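Long-range contacts in kallistatin (PDB 6F4V), which inhibits the amidolytic and kininogenase activities of tissue kallikrein as a serpin, forming a stable equimolar complex after cleavage at its reactive site: residues 14-19 and 285-290; 34-39 and 333-338; 49-54 and 298-303; 57-62 and 290-295; 280-285 and 313-318. All blocks are in the same frame, centred on the assembly; numbering follows the deposited sequence.

In the fold
Only interaction 2 sets a helix on the central sheet of the serpin fold; it is fully buried and small, a hydroxyl pair at the heart of the molecule. Interaction 1 packs a helix on a helical turn, and interaction 5 joins two neighbouring strands where one runs into helix 283-286. In interaction 1 this helix and its following turn meet Phe-16 and Leu-19; in interaction 5 its Asp-284 reaches Lys-315 and Ser-316. Interactions 3 and 4 tie helix 49-58 and the turn after it to the long connection before strand 312-324, the first at the surface through a backbone-to-serine bond, the second round a glycine and an aromatic ring. His-318 of interaction 5 reaches Thr-335 of interaction 2.

Interaction 1: 14-19 and 285-290; sequences FRFYYL and QILPRL
In the helical part of the serpin fold, Phe-16 and Leu-19, one turn apart on helix 6-23, rest against Ile-286, Leu-287 and Leu-290, on and just after the short helix 283-286. Leu-290 touches both helix residues. Its CD1 lies 3.6 Å from Phe-16 CD2, and its CG is met at 3.6 Å by Leu-19 CD1. With CG anti to the backbone N (chi1 -170°), the ring of Phe-16 swings off the helix to reach the turn, where Leu-287 CD2 comes to its edge at 4.0 Å from CE2. The CG2 methyl of Ile-286 fills the angle between the two helix residues, 3.7 Å from Leu-19 CD2 and 3.9 Å from Phe-16 CE2. Replacing Phe-16 by an alanine would probably open a gap beside Leu-290 CD1 and Ile-286 CG2 and cost Leu-287 CD2 one of its contacts. Polar groups border the apolar patch. Arg-15 NH1 gives a weak, bent bond (3.2 Å, 126°) to Leu-290 O in the plane of its guanidinium, but that group is held more firmly by Gly-58 O and Asp-11. Arg-289, bonded through NH1 to Gln-285 O at 2.7 Å, folds back over its own turn and forms a salt bridge with Glu-23 at the end of the same long helix. The N-terminal helix of the serpin fold thus packs on the helical turn that follows strand 269-282.

Interaction 2: 34-39 and 333-338; sequences LSISAA and AATSFA
Helix 34-39 and strand 333-338 run in nearly the same direction, their short axes 29° apart and approaching to 7.6 Å, which places Ser-35 and Ile-36 opposite Ala-334 and Thr-335. So close a spacing leaves room for small side chains, and Thr-335 carries the contact with both its branches. Its hydroxyl, beside the backbone N and anti to the carbonyl carbon (chi1 -58°), meets the hydroxyl of Ser-35 tip to tip, with OG1 2.7 Å from Ser-35 OG. Its methyl takes the other direction along the helix, and CG2 packs on Ala-39 CB at 3.7 Å. Ile-36 borders the polar branch: its CG1 lies 3.8 Å from Thr-335 OG1, and the two side chains cross at about a right angle. One threonine thus matches a serine and an alanine a helical turn apart, the first by polarity and the second by shape. Both hydroxyls are buried and each has a further partner, Asn-165 OD1 for Ser-35 and His-318 ND1 for Thr-335, so a chain of polar groups crosses the shutter region of the serpin beneath the sheet. Strand 328-340, backbone-bonded to strands 159-172 and 312-324 and lying between them, takes the place where the reactive loop inserts into the sheet of cleaved serpins, consistent with cleavage at the reactive site, while helix 33-44 is backed by helices 6-23 and 68-83.

Interaction 3: 49-54 and 298-303; sequences SHSRSQ and KWADLS
A serine hydroxyl serving as acceptor for a backbone N-H is the unusual feature here: Asp-301 N points at Ser-51 OG over 2.8 Å and almost straight, at 169°. The Asp-301 carboxylate, instead of binding helix 49-58, closes an Asx turn in its own chain within the serpin's long loop. Its CG lies anti to the backbone N (chi1 -176°), which turns OD1 forward to Ser-303, whose N reaches it at 3.0 Å. With an alanine in place of Asp-301, the N and OG of Ser-303 would probably lose their shared acceptor and the turn its internal clamp. Ser-51 also bonds Asp-294, whose carboxylate has a weak bond to His-50 NE2 as well, so the loop grips the first turn of the helix from two points. Trp-299 O stands at the edge of the His-50 imidazole, in its plane, 3.6 Å from NE2, a contact and not a bond. Ser-303 OG takes the syn lone pair of Asp-301 OD1 at 2.7 Å.

Interaction 4: 57-62 and 290-295; sequences EGLGFN and LGFTDL. With EDO (1,2-ethanediol), chain D.
Gly-58 lies under the ring of Phe-292 at the end of helix 49-58, which closes in a Schellman motif with Gly-60 at positive phi. This is the tight side. The CA of Gly-58 makes an off-centre CH-pi contact, 4.1 Å from the ring centroid, and its carbonyl carbon C lies 3.4 Å from Phe-292 CZ; a side chain at this glycine would run into CZ. Leu-59 continues the packing at the rim, crossing the phenyl group at about a right angle with CG at the ring edge and CD2 3.9 Å from CZ. Gly-58 O and Leu-290 O, 3.6 Å apart, both face the Arg-15 guanidinium. Gly-291, at a positive phi of 105°, is solvent-facing yet backs closely on the helix end, its CA 4.5 Å from Gly-58 CA. The loose side lies beyond the Schellman turn, where an ethanediol, probably from the crystallisation liquor, settles on the backbone. Its O2 binds Gly-60 O weakly, while its O1 lies 2.6 Å from that same Gly-60 O.

Interaction 5: 280-285 and 313-318; sequences SYVLDQ and ASKSFH
Asp-284 grips residues 315-316 with both carboxylate oxygens. OD1 accepts a nearly straight bond from Ser-316 N (2.9 Å, 170°), arriving on its anti side and out of the carboxylate plane, while OD2 forms a salt bridge with Lys-315 NZ at 2.8 Å from its syn side. The first torsion sets CG between the backbone N and the carbonyl carbon (chi1 55°), turning the carboxylate toward Lys-315 and Ser-316, and the lysine, bent at its second and third torsions, curls back to it past Val-282 CG1, which lies 3.5 Å from NZ. Next along, Leu-283 N makes a weak bond to Ser-316 O. Here one of two antiparallel strands in the serpin's central sheet, 269-282, passes into a helix, with Val-282 at the N-cap. Tyr-281 and His-318 form the hydrogen-bonded pair: Tyr-281 N meets His-318 O at 2.8 Å, and His-318 N returns a bond to Tyr-281 O at 2.9 Å. Leu-283 CD1, from the first helical residue, packs on the side of this pair, 3.9 Å from His-318 CB; on the other face, Val-282 CG2 touches the edge of the Phe-317 ring. Further out, Ser-316 OG bonds Tyr-40 OH and Ser-336 O, and the His-318 imidazole, tied to Thr-335 through ND1, meets Ser-32 N at NE2.

Interaction 1: 14-19 and 285-290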
# COMPACT_ATOMS: atom_id res chain seq x y z
N PHE A 14 8.01 3.71 3.87
CA PHE A 14 8.47 5.10 3.87
C PHE A 14 9.61 5.40 2.88
O PHE A 14 9.69 6.51 2.37
CB PHE A 14 8.73 5.58 5.29
CG PHE A 14 7.45 5.72 6.10
CD1 PHE A 14 6.55 6.75 5.83
CD2 PHE A 14 7.10 4.78 7.06
CE1 PHE A 14 5.35 6.86 6.52
CE2 PHE A 14 5.88 4.88 7.75
CZ PHE A 14 5.02 5.93 7.49
N ARG A 15 10.43 4.40 2.58
CA ARG A 15 11.44 4.53 1.51
C ARG A 15 10.77 4.69 0.15
O ARG A 15 11.18 5.55 -0.66
CB ARG A 15 12.42 3.35 1.50
CG ARG A 15 13.56 3.48 2.52
CD ARG A 15 14.68 2.48 2.25
NE ARG A 15 14.23 1.14 2.55
CZ ARG A 15 14.13 0.11 1.70
NH1 ARG A 15 14.51 0.17 0.43
NH2 ARG A 15 13.66 -1.03 2.18
N PHE A 16 9.73 3.88 -0.11
CA PHE A 16 9.01 3.95 -1.37
C PHE A 16 8.33 5.31 -1.51
O PHE A 16 8.44 5.97 -2.55
CB PHE A 16 8.00 2.80 -1.52
CG PHE A 16 7.40 2.68 -2.89
CD1 PHE A 16 6.27 3.44 -3.25
CD2 PHE A 16 7.91 1.80 -3.80
CE1 PHE A 16 5.72 3.34 -4.50
CE2 PHE A 16 7.35 1.69 -5.08
CZ PHE A 16 6.25 2.45 -5.43
N TYR A 17 7.63 5.72 -0.47
CA TYR A 17 6.94 7.03 -0.45
C TYR A 17 7.96 8.13 -0.77
O TYR A 17 7.72 9.02 -1.60
CB TYR A 17 6.23 7.29 0.88
CG TYR A 17 5.54 8.61 0.83
CD1 TYR A 17 4.30 8.74 0.26
CD2 TYR A 17 6.21 9.77 1.18
CE1 TYR A 17 3.70 9.99 0.10
CE2 TYR A 17 5.66 11.04 0.99
CZ TYR A 17 4.40 11.15 0.46
OH TYR A 17 3.87 12.43 0.26
N TYR A 18 9.06 8.12 -0.05
CA TYR A 18 10.05 9.20 -0.20
C TYR A 18 10.55 9.32 -1.64
O TYR A 18 10.70 10.42 -2.16
CB TYR A 18 11.21 9.00 0.74
CG TYR A 18 12.17 10.17 0.71
CD1 TYR A 18 11.95 11.29 1.51
CD2 TYR A 18 13.29 10.17 -0.12
CE1 TYR A 18 12.83 12.37 1.51
CE2 TYR A 18 14.19 11.25 -0.13
CZ TYR A 18 13.94 12.34 0.69
OH TYR A 18 14.79 13.44 0.72
N LEU A 19 10.82 8.19 -2.27
CA LEU A 19 11.30 8.15 -3.66
C LEU A 19 10.25 8.77 -4.60
O LEU A 19 10.57 9.65 -5.40
CB LEU A 19 11.65 6.72 -4.08
CG LEU A 19 12.12 6.51 -5.55
CD1 LEU A 19 12.82 5.18 -5.74
CD2 LEU A 19 10.99 6.50 -6.55
N GLN A 285 10.48 -0.04 -13.19
CA GLN A 285 11.20 1.21 -13.41
C GLN A 285 11.62 1.92 -12.12
O GLN A 285 12.63 2.62 -12.11
CB GLN A 285 10.41 2.15 -14.35
CG GLN A 285 10.32 1.60 -15.77
CD GLN A 285 9.35 2.38 -16.67
OE1 GLN A 285 8.71 3.32 -16.23
NE2 GLN A 285 9.23 1.96 -17.94
N ILE A 286 10.90 1.69 -11.02
CA ILE A 286 11.15 2.35 -9.74
C ILE A 286 12.06 1.57 -8.79
O ILE A 286 13.00 2.14 -8.23
CB ILE A 286 9.80 2.62 -9.02
CG1 ILE A 286 8.95 3.63 -9.81
CG2 ILE A 286 10.00 3.13 -7.58
CD1 ILE A 286 7.46 3.57 -9.46
N LEU A 287 11.80 0.28 -8.62
CA LEU A 287 12.47 -0.50 -7.60
C LEU A 287 13.96 -0.68 -7.76
O LEU A 287 14.63 -0.86 -6.76
CB LEU A 287 11.80 -1.85 -7.40
CG LEU A 287 10.39 -1.83 -6.80
CD1 LEU A 287 9.92 -3.26 -6.64
CD2 LEU A 287 10.25 -1.08 -5.50
N PRO A 288 14.52 -0.57 -8.98
CA PRO A 288 15.98 -0.59 -9.03
C PRO A 288 16.64 0.51 -8.18
O PRO A 288 17.79 0.33 -7.76
CB PRO A 288 16.28 -0.38 -10.52
CG PRO A 288 15.11 -1.00 -11.19
CD PRO A 288 13.94 -0.59 -10.33
N ARG A 289 15.94 1.61 -7.93
CA ARG A 289 16.45 2.66 -7.06
C ARG A 289 16.16 2.47 -5.57
O ARG A 289 16.55 3.32 -4.79
CB ARG A 289 15.97 4.02 -7.55
CG ARG A 289 16.55 4.35 -8.90
CD ARG A 289 16.18 5.73 -9.40
NE ARG A 289 14.74 5.99 -9.51
CZ ARG A 289 13.92 5.42 -10.41
NH1 ARG A 289 14.35 4.51 -11.28
NH2 ARG A 289 12.64 5.74 -10.40
N LEU A 290 15.52 1.36 -5.19
CA LEU A 290 15.27 1.02 -3.79
C LEU A 290 15.90 -0.30 -3.38
O LEU A 290 15.44 -0.93 -2.44
CB LEU A 290 13.75 0.96 -3.54
CG LEU A 290 13.00 2.26 -3.69
CD1 LEU A 290 11.50 2.07 -3.56
CD2 LEU A 290 13.50 3.28 -2.68

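Interaction 2: 34-39 and 333-338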
# COMPACT_ATOMS: atom_id res chain seq x y z
N LEU A 34 2.19 -2.75 1.91
CA LEU A 34 1.99 -4.14 2.27
C LEU A 34 1.83 -5.03 1.03
O LEU A 34 2.43 -6.10 0.94
CB LEU A 34 0.80 -4.28 3.25
CG LEU A 34 0.55 -5.75 3.61
CD1 LEU A 34 1.76 -6.34 4.29
CD2 LEU A 34 -0.65 -5.90 4.45
N SER A 35 1.04 -4.58 0.07
CA SER A 35 0.85 -5.35 -1.15
C SER A 35 2.17 -5.54 -1.89
O SER A 35 2.50 -6.67 -2.32
CB SER A 35 -0.13 -4.66 -2.07
OG SER A 35 -0.15 -5.28 -3.35
N ILE A 36 2.94 -4.47 -2.02
CA ILE A 36 4.23 -4.59 -2.69
C ILE A 36 5.16 -5.55 -1.94
O ILE A 36 5.76 -6.44 -2.57
CB ILE A 36 4.91 -3.22 -2.95
CG1 ILE A 36 4.01 -2.32 -3.82
CG2 ILE A 36 6.27 -3.44 -3.58
CD1 ILE A 36 4.51 -0.88 -3.91
N SER A 37 5.30 -5.34 -0.63
CA SER A 37 6.17 -6.19 0.22
C SER A 37 5.80 -7.67 0.12
O SER A 37 6.67 -8.55 -0.09
CB SER A 37 6.12 -5.71 1.67
OG SER A 37 6.72 -4.45 1.78
N ALA A 38 4.51 -7.98 0.30
CA ALA A 38 4.05 -9.36 0.22
C ALA A 38 4.22 -9.99 -1.16
O ALA A 38 4.55 -11.18 -1.24
CB ALA A 38 2.59 -9.47 0.65
N ALA A 39 4.01 -9.23 -2.22
CA ALA A 39 4.26 -9.72 -3.60
C ALA A 39 5.72 -10.12 -3.80
O ALA A 39 6.04 -11.21 -4.30
CB ALA A 39 3.83 -8.69 -4.63
N ALA A 333 -5.72 -2.06 -3.57
CA ALA A 333 -4.47 -2.07 -4.31
C ALA A 333 -4.16 -3.45 -4.82
O ALA A 333 -4.67 -4.46 -4.32
CB ALA A 333 -3.32 -1.54 -3.47
N ALA A 334 -3.31 -3.50 -5.83
CA ALA A 334 -2.79 -4.74 -6.31
C ALA A 334 -1.42 -4.57 -6.93
O ALA A 334 -1.07 -3.48 -7.37
CB ALA A 334 -3.76 -5.34 -7.31
N THR A 335 -0.66 -5.66 -6.96
CA THR A 335 0.70 -5.69 -7.50
C THR A 335 0.83 -6.89 -8.40
O THR A 335 0.38 -7.97 -8.04
CB THR A 335 1.72 -5.85 -6.34
OG1 THR A 335 1.55 -4.78 -5.41
CG2 THR A 335 3.16 -5.86 -6.84
N SER A 336 1.42 -6.69 -9.57
CA SER A 336 1.76 -7.77 -10.47
C SER A 336 3.28 -7.89 -10.63
O SER A 336 4.01 -6.89 -10.48
CB SER A 336 1.13 -7.55 -11.84
OG SER A 336 1.75 -6.49 -12.53
N PHE A 337 3.73 -9.09 -10.97
CA PHE A 337 5.12 -9.32 -11.35
C PHE A 337 5.18 -10.41 -12.41
O PHE A 337 4.81 -11.54 -12.12
CB PHE A 337 5.96 -9.73 -10.15
CG PHE A 337 7.44 -9.64 -10.40
CD1 PHE A 337 8.13 -10.65 -11.07
CD2 PHE A 337 8.12 -8.53 -10.03
CE1 PHE A 337 9.50 -10.50 -11.30
CE2 PHE A 337 9.47 -8.39 -10.25
CZ PHE A 337 10.16 -9.37 -10.90
N ALA A 338 5.66 -10.06 -13.60
CA ALA A 338 5.72 -10.97 -14.73
C ALA A 338 7.15 -11.47 -14.91
O ALA A 338 8.12 -10.72 -14.72
CB ALA A 338 5.21 -10.27 -15.98

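Interaction 3: 49-54 and 298-303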
# COMPACT_ATOMS: atom_id res chain seq x y z
N SER A 49 19.96 -18.04 -4.04
CA SER A 49 21.31 -17.55 -3.81
C SER A 49 21.27 -16.05 -3.50
O SER A 49 20.40 -15.60 -2.73
CB SER A 49 22.16 -17.93 -5.06
OG SER A 49 23.49 -17.45 -4.99
N HIS A 50 22.17 -15.28 -4.11
CA HIS A 50 22.24 -13.83 -3.93
C HIS A 50 20.92 -13.13 -4.27
O HIS A 50 20.57 -12.14 -3.62
CB HIS A 50 23.36 -13.21 -4.79
CG HIS A 50 23.06 -13.19 -6.28
ND1 HIS A 50 23.20 -14.30 -7.09
CD2 HIS A 50 22.65 -12.18 -7.09
CE1 HIS A 50 22.90 -13.98 -8.34
NE2 HIS A 50 22.55 -12.70 -8.37
N SER A 51 20.23 -13.59 -5.30
CA SER A 51 19.01 -12.89 -5.72
C SER A 51 17.91 -12.91 -4.65
O SER A 51 17.15 -11.96 -4.51
CB SER A 51 18.47 -13.47 -7.04
OG SER A 51 19.39 -13.22 -8.11
N ARG A 52 17.83 -14.02 -3.94
CA ARG A 52 16.85 -14.22 -2.87
C ARG A 52 17.12 -13.25 -1.72
O ARG A 52 16.24 -12.50 -1.29
CB ARG A 52 16.92 -15.67 -2.40
CG ARG A 52 15.79 -16.14 -1.51
CD ARG A 52 16.06 -17.61 -1.16
NE ARG A 52 14.95 -18.29 -0.50
CZ ARG A 52 14.11 -19.17 -1.06
NH1 ARG A 52 14.16 -19.48 -2.36
NH2 ARG A 52 13.15 -19.71 -0.30
N SER A 53 18.37 -13.21 -1.25
CA SER A 53 18.70 -12.32 -0.13
C SER A 53 18.59 -10.84 -0.54
O SER A 53 18.13 -10.03 0.26
CB SER A 53 20.08 -12.64 0.47
OG SER A 53 21.09 -12.49 -0.49
N GLN A 54 18.97 -10.51 -1.76
CA GLN A 54 18.85 -9.14 -2.24
C GLN A 54 17.40 -8.65 -2.33
O GLN A 54 17.16 -7.50 -2.06
CB GLN A 54 19.56 -8.97 -3.58
CG GLN A 54 21.08 -9.09 -3.38
CD GLN A 54 21.90 -8.35 -4.39
OE1 GLN A 54 21.64 -7.17 -4.68
NE2 GLN A 54 22.98 -9.00 -4.86
N LYS A 298 20.01 -8.71 -15.89
CA LYS A 298 20.31 -9.94 -16.56
C LYS A 298 20.90 -11.03 -15.63
O LYS A 298 21.02 -12.20 -16.04
CB LYS A 298 21.28 -9.64 -17.72
CG LYS A 298 22.71 -9.30 -17.30
CD LYS A 298 23.59 -8.92 -18.50
CE LYS A 298 23.33 -7.56 -19.03
NZ LYS A 298 23.82 -6.53 -18.09
N TRP A 299 21.29 -10.65 -14.40
CA TRP A 299 21.95 -11.55 -13.48
C TRP A 299 21.05 -12.26 -12.46
O TRP A 299 21.51 -13.13 -11.74
CB TRP A 299 23.05 -10.81 -12.74
CG TRP A 299 23.95 -10.11 -13.68
CD1 TRP A 299 24.01 -8.78 -13.92
CD2 TRP A 299 24.89 -10.73 -14.57
NE1 TRP A 299 24.97 -8.52 -14.88
CE2 TRP A 299 25.51 -9.70 -15.31
CE3 TRP A 299 25.25 -12.05 -14.82
CZ2 TRP A 299 26.50 -9.96 -16.27
CZ3 TRP A 299 26.26 -12.30 -15.81
CH2 TRP A 299 26.84 -11.27 -16.49
N ALA A 300 19.77 -11.90 -12.43
CA ALA A 300 18.80 -12.44 -11.48
C ALA A 300 18.75 -13.95 -11.59
O ALA A 300 18.71 -14.48 -12.70
CB ALA A 300 17.43 -11.85 -11.77
N ASP A 301 18.77 -14.63 -10.45
CA ASP A 301 18.65 -16.07 -10.39
C ASP A 301 17.27 -16.42 -9.85
O ASP A 301 17.05 -16.41 -8.66
CB ASP A 301 19.75 -16.63 -9.48
CG ASP A 301 19.76 -18.16 -9.44
OD1 ASP A 301 18.81 -18.82 -9.96
OD2 ASP A 301 20.72 -18.69 -8.84
N LEU A 302 16.37 -16.73 -10.77
CA LEU A 302 15.04 -17.14 -10.48
C LEU A 302 14.87 -18.62 -10.80
O LEU A 302 13.81 -19.05 -11.20
CB LEU A 302 14.07 -16.31 -11.32
CG LEU A 302 14.18 -14.79 -11.11
CD1 LEU A 302 13.35 -14.02 -12.11
CD2 LEU A 302 13.76 -14.42 -9.70
N SER A 303 15.90 -19.42 -10.56
CA SER A 303 15.88 -20.83 -10.96
C SER A 303 15.15 -21.72 -9.94
O SER A 303 15.16 -22.94 -10.06
CB SER A 303 17.32 -21.31 -11.21
OG SER A 303 18.01 -21.35 -9.99

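Interaction 4: 57-62 and 290-295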
# COMPACT_ATOMS: atom_id res chain seq x y z
N GLU A 57 16.51 -8.01 1.32
CA GLU A 57 17.21 -6.80 1.80
C GLU A 57 16.62 -5.52 1.25
O GLU A 57 16.49 -4.56 1.98
CB GLU A 57 18.73 -6.86 1.52
CG GLU A 57 19.36 -7.85 2.48
CD GLU A 57 20.77 -8.27 2.13
OE1 GLU A 57 21.21 -8.05 0.98
OE2 GLU A 57 21.40 -8.86 3.04
N GLY A 58 16.24 -5.52 -0.03
CA GLY A 58 15.54 -4.40 -0.65
C GLY A 58 14.24 -4.05 0.08
O GLY A 58 13.86 -2.87 0.18
N LEU A 59 13.57 -5.08 0.57
CA LEU A 59 12.33 -4.93 1.34
C LEU A 59 12.57 -4.50 2.77
O LEU A 59 11.60 -4.36 3.55
CB LEU A 59 11.53 -6.23 1.31
CG LEU A 59 10.93 -6.56 -0.03
CD1 LEU A 59 10.33 -7.96 0.01
CD2 LEU A 59 9.89 -5.51 -0.42
N GLY A 60 13.83 -4.36 3.17
CA GLY A 60 14.20 -3.86 4.48
C GLY A 60 14.55 -4.91 5.51
O GLY A 60 14.80 -4.56 6.66
N PHE A 61 14.61 -6.18 5.13
CA PHE A 61 14.84 -7.22 6.12
C PHE A 61 16.32 -7.31 6.44
O PHE A 61 17.15 -7.21 5.54
CB PHE A 61 14.27 -8.57 5.66
CG PHE A 61 12.80 -8.55 5.60
CD1 PHE A 61 12.07 -8.56 6.77
CD2 PHE A 61 12.12 -8.44 4.39
CE1 PHE A 61 10.71 -8.48 6.74
CE2 PHE A 61 10.75 -8.33 4.35
CZ PHE A 61 10.03 -8.35 5.54
N ASN A 62 16.63 -7.43 7.73
CA ASN A 62 18.01 -7.58 8.19
C ASN A 62 18.20 -9.07 8.39
O ASN A 62 17.70 -9.66 9.36
CB ASN A 62 18.26 -6.79 9.48
CG ASN A 62 19.69 -6.91 9.97
OD1 ASN A 62 20.40 -7.86 9.63
ND2 ASN A 62 20.11 -5.94 10.79
N LEU A 290 15.52 1.36 -5.19
CA LEU A 290 15.27 1.02 -3.79
C LEU A 290 15.90 -0.30 -3.38
O LEU A 290 15.44 -0.93 -2.44
CB LEU A 290 13.75 0.96 -3.54
CG LEU A 290 13.00 2.26 -3.69
CD1 LEU A 290 11.50 2.07 -3.56
CD2 LEU A 290 13.50 3.28 -2.68
N GLY A 291 16.95 -0.71 -4.08
CA GLY A 291 17.71 -1.91 -3.73
C GLY A 291 17.48 -3.14 -4.61
O GLY A 291 18.03 -4.21 -4.30
N PHE A 292 16.70 -3.00 -5.68
CA PHE A 292 16.31 -4.17 -6.47
C PHE A 292 17.03 -4.22 -7.83
O PHE A 292 16.50 -4.77 -8.79
CB PHE A 292 14.80 -4.21 -6.67
CG PHE A 292 14.03 -4.32 -5.36
CD1 PHE A 292 13.81 -3.20 -4.58
CD2 PHE A 292 13.62 -5.55 -4.90
CE1 PHE A 292 13.12 -3.28 -3.38
CE2 PHE A 292 12.92 -5.65 -3.69
CZ PHE A 292 12.66 -4.52 -2.95
N THR A 293 18.25 -3.69 -7.91
CA THR A 293 19.00 -3.76 -9.17
C THR A 293 19.25 -5.20 -9.62
O THR A 293 19.09 -5.49 -10.81
CB THR A 293 20.33 -3.01 -9.08
OG1 THR A 293 21.05 -3.49 -7.93
CG2 THR A 293 20.08 -1.56 -8.96
N ASP A 294 19.58 -6.10 -8.70
CA ASP A 294 19.81 -7.50 -9.08
C ASP A 294 18.59 -8.11 -9.74
O ASP A 294 18.69 -8.70 -10.82
CB ASP A 294 20.25 -8.38 -7.92
CG ASP A 294 20.40 -9.85 -8.32
OD1 ASP A 294 21.44 -10.15 -8.94
OD2 ASP A 294 19.47 -10.67 -8.05
N LEU A 295 17.43 -7.97 -9.09
CA LEU A 295 16.22 -8.62 -9.57
C LEU A 295 15.85 -8.23 -11.00
O LEU A 295 15.36 -9.07 -11.79
CB LEU A 295 15.03 -8.35 -8.61
CG LEU A 295 13.67 -8.88 -9.07
CD1 LEU A 295 13.72 -10.39 -9.23
CD2 LEU A 295 12.56 -8.52 -8.09
C1 EDO D . 14.65 -1.76 9.05
O1 EDO D . 14.76 -2.13 7.66
C2 EDO D . 14.36 -2.98 9.92
O2 EDO D . 15.41 -3.97 9.81

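Interaction 5: 280-285 and 313-318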
# COMPACT_ATOMS: atom_id res chain seq x y z
N SER A 280 -0.61 4.84 -9.66
CA SER A 280 -0.31 3.85 -10.67
C SER A 280 1.18 3.90 -10.93
O SER A 280 1.68 4.94 -11.31
CB SER A 280 -1.08 4.12 -11.97
OG SER A 280 -0.81 3.07 -12.89
N TYR A 281 1.86 2.80 -10.66
CA TYR A 281 3.33 2.75 -10.64
C TYR A 281 3.84 1.60 -11.48
O TYR A 281 3.28 0.49 -11.49
CB TYR A 281 3.87 2.68 -9.19
CG TYR A 281 3.27 3.80 -8.35
CD1 TYR A 281 3.73 5.10 -8.46
CD2 TYR A 281 2.16 3.56 -7.54
CE1 TYR A 281 3.14 6.14 -7.75
CE2 TYR A 281 1.56 4.59 -6.83
CZ TYR A 281 2.04 5.88 -6.95
OH TYR A 281 1.48 6.95 -6.29
N VAL A 282 4.97 1.86 -12.14
CA VAL A 282 5.71 0.86 -12.88
C VAL A 282 6.90 0.45 -12.02
O VAL A 282 7.97 1.09 -12.02
CB VAL A 282 6.14 1.39 -14.27
CG1 VAL A 282 6.78 0.28 -15.08
CG2 VAL A 282 4.94 1.94 -15.02
N LEU A 283 6.70 -0.61 -11.23
CA LEU A 283 7.69 -1.00 -10.24
C LEU A 283 9.02 -1.44 -10.85
O LEU A 283 10.07 -1.21 -10.25
CB LEU A 283 7.14 -2.11 -9.37
CG LEU A 283 5.90 -1.77 -8.53
CD1 LEU A 283 5.54 -2.94 -7.63
CD2 LEU A 283 6.05 -0.50 -7.71
N ASP A 284 8.98 -2.04 -12.04
CA ASP A 284 10.23 -2.43 -12.72
C ASP A 284 11.10 -1.23 -13.06
O ASP A 284 12.31 -1.39 -13.16
CB ASP A 284 9.99 -3.30 -13.96
CG ASP A 284 9.08 -2.67 -14.94
OD1 ASP A 284 7.85 -2.83 -14.76
OD2 ASP A 284 9.59 -1.95 -15.84
N GLN A 285 10.48 -0.04 -13.19
CA GLN A 285 11.20 1.21 -13.41
C GLN A 285 11.62 1.92 -12.12
O GLN A 285 12.63 2.62 -12.11
CB GLN A 285 10.41 2.15 -14.35
CG GLN A 285 10.32 1.60 -15.77
CD GLN A 285 9.35 2.38 -16.67
OE1 GLN A 285 8.71 3.32 -16.23
NE2 GLN A 285 9.23 1.96 -17.94
N ALA A 313 13.08 -11.22 -14.92
CA ALA A 313 12.00 -10.30 -14.61
C ALA A 313 11.51 -9.61 -15.87
O ALA A 313 12.31 -9.26 -16.72
CB ALA A 313 12.47 -9.26 -13.61
N SER A 314 10.19 -9.44 -15.99
CA SER A 314 9.58 -8.64 -17.02
C SER A 314 8.89 -7.45 -16.30
O SER A 314 9.51 -6.83 -15.43
CB SER A 314 8.63 -9.48 -17.89
OG SER A 314 8.31 -8.75 -19.08
N LYS A 315 7.66 -7.09 -16.64
CA LYS A 315 7.04 -5.90 -16.10
C LYS A 315 6.45 -6.18 -14.71
O LYS A 315 6.02 -7.30 -14.43
CB LYS A 315 5.91 -5.41 -17.02
CG LYS A 315 6.33 -4.93 -18.42
CD LYS A 315 7.37 -3.82 -18.44
CE LYS A 315 6.77 -2.48 -18.05
NZ LYS A 315 7.79 -1.41 -17.95
N SER A 316 6.39 -5.14 -13.89
CA SER A 316 5.76 -5.19 -12.56
C SER A 316 4.99 -3.91 -12.30
O SER A 316 5.57 -2.80 -12.38
CB SER A 316 6.80 -5.41 -11.44
OG SER A 316 6.20 -5.44 -10.13
N PHE A 317 3.68 -4.04 -12.04
CA PHE A 317 2.81 -2.88 -11.85
C PHE A 317 2.24 -2.84 -10.46
O PHE A 317 2.10 -3.88 -9.81
CB PHE A 317 1.67 -2.89 -12.88
CG PHE A 317 2.16 -2.89 -14.30
CD1 PHE A 317 2.69 -1.71 -14.86
CD2 PHE A 317 2.16 -4.05 -15.05
CE1 PHE A 317 3.15 -1.69 -16.18
CE2 PHE A 317 2.65 -4.04 -16.36
CZ PHE A 317 3.14 -2.87 -16.92
N HIS A 318 1.93 -1.64 -10.00
CA HIS A 318 1.18 -1.45 -8.77
C HIS A 318 0.14 -0.36 -8.99
O HIS A 318 0.46 0.70 -9.50
CB HIS A 318 2.10 -1.04 -7.61
CG HIS A 318 1.38 -0.92 -6.31
ND1 HIS A 318 1.04 -2.03 -5.56
CD2 HIS A 318 0.91 0.15 -5.64
CE1 HIS A 318 0.38 -1.63 -4.48
NE2 HIS A 318 0.28 -0.31 -4.51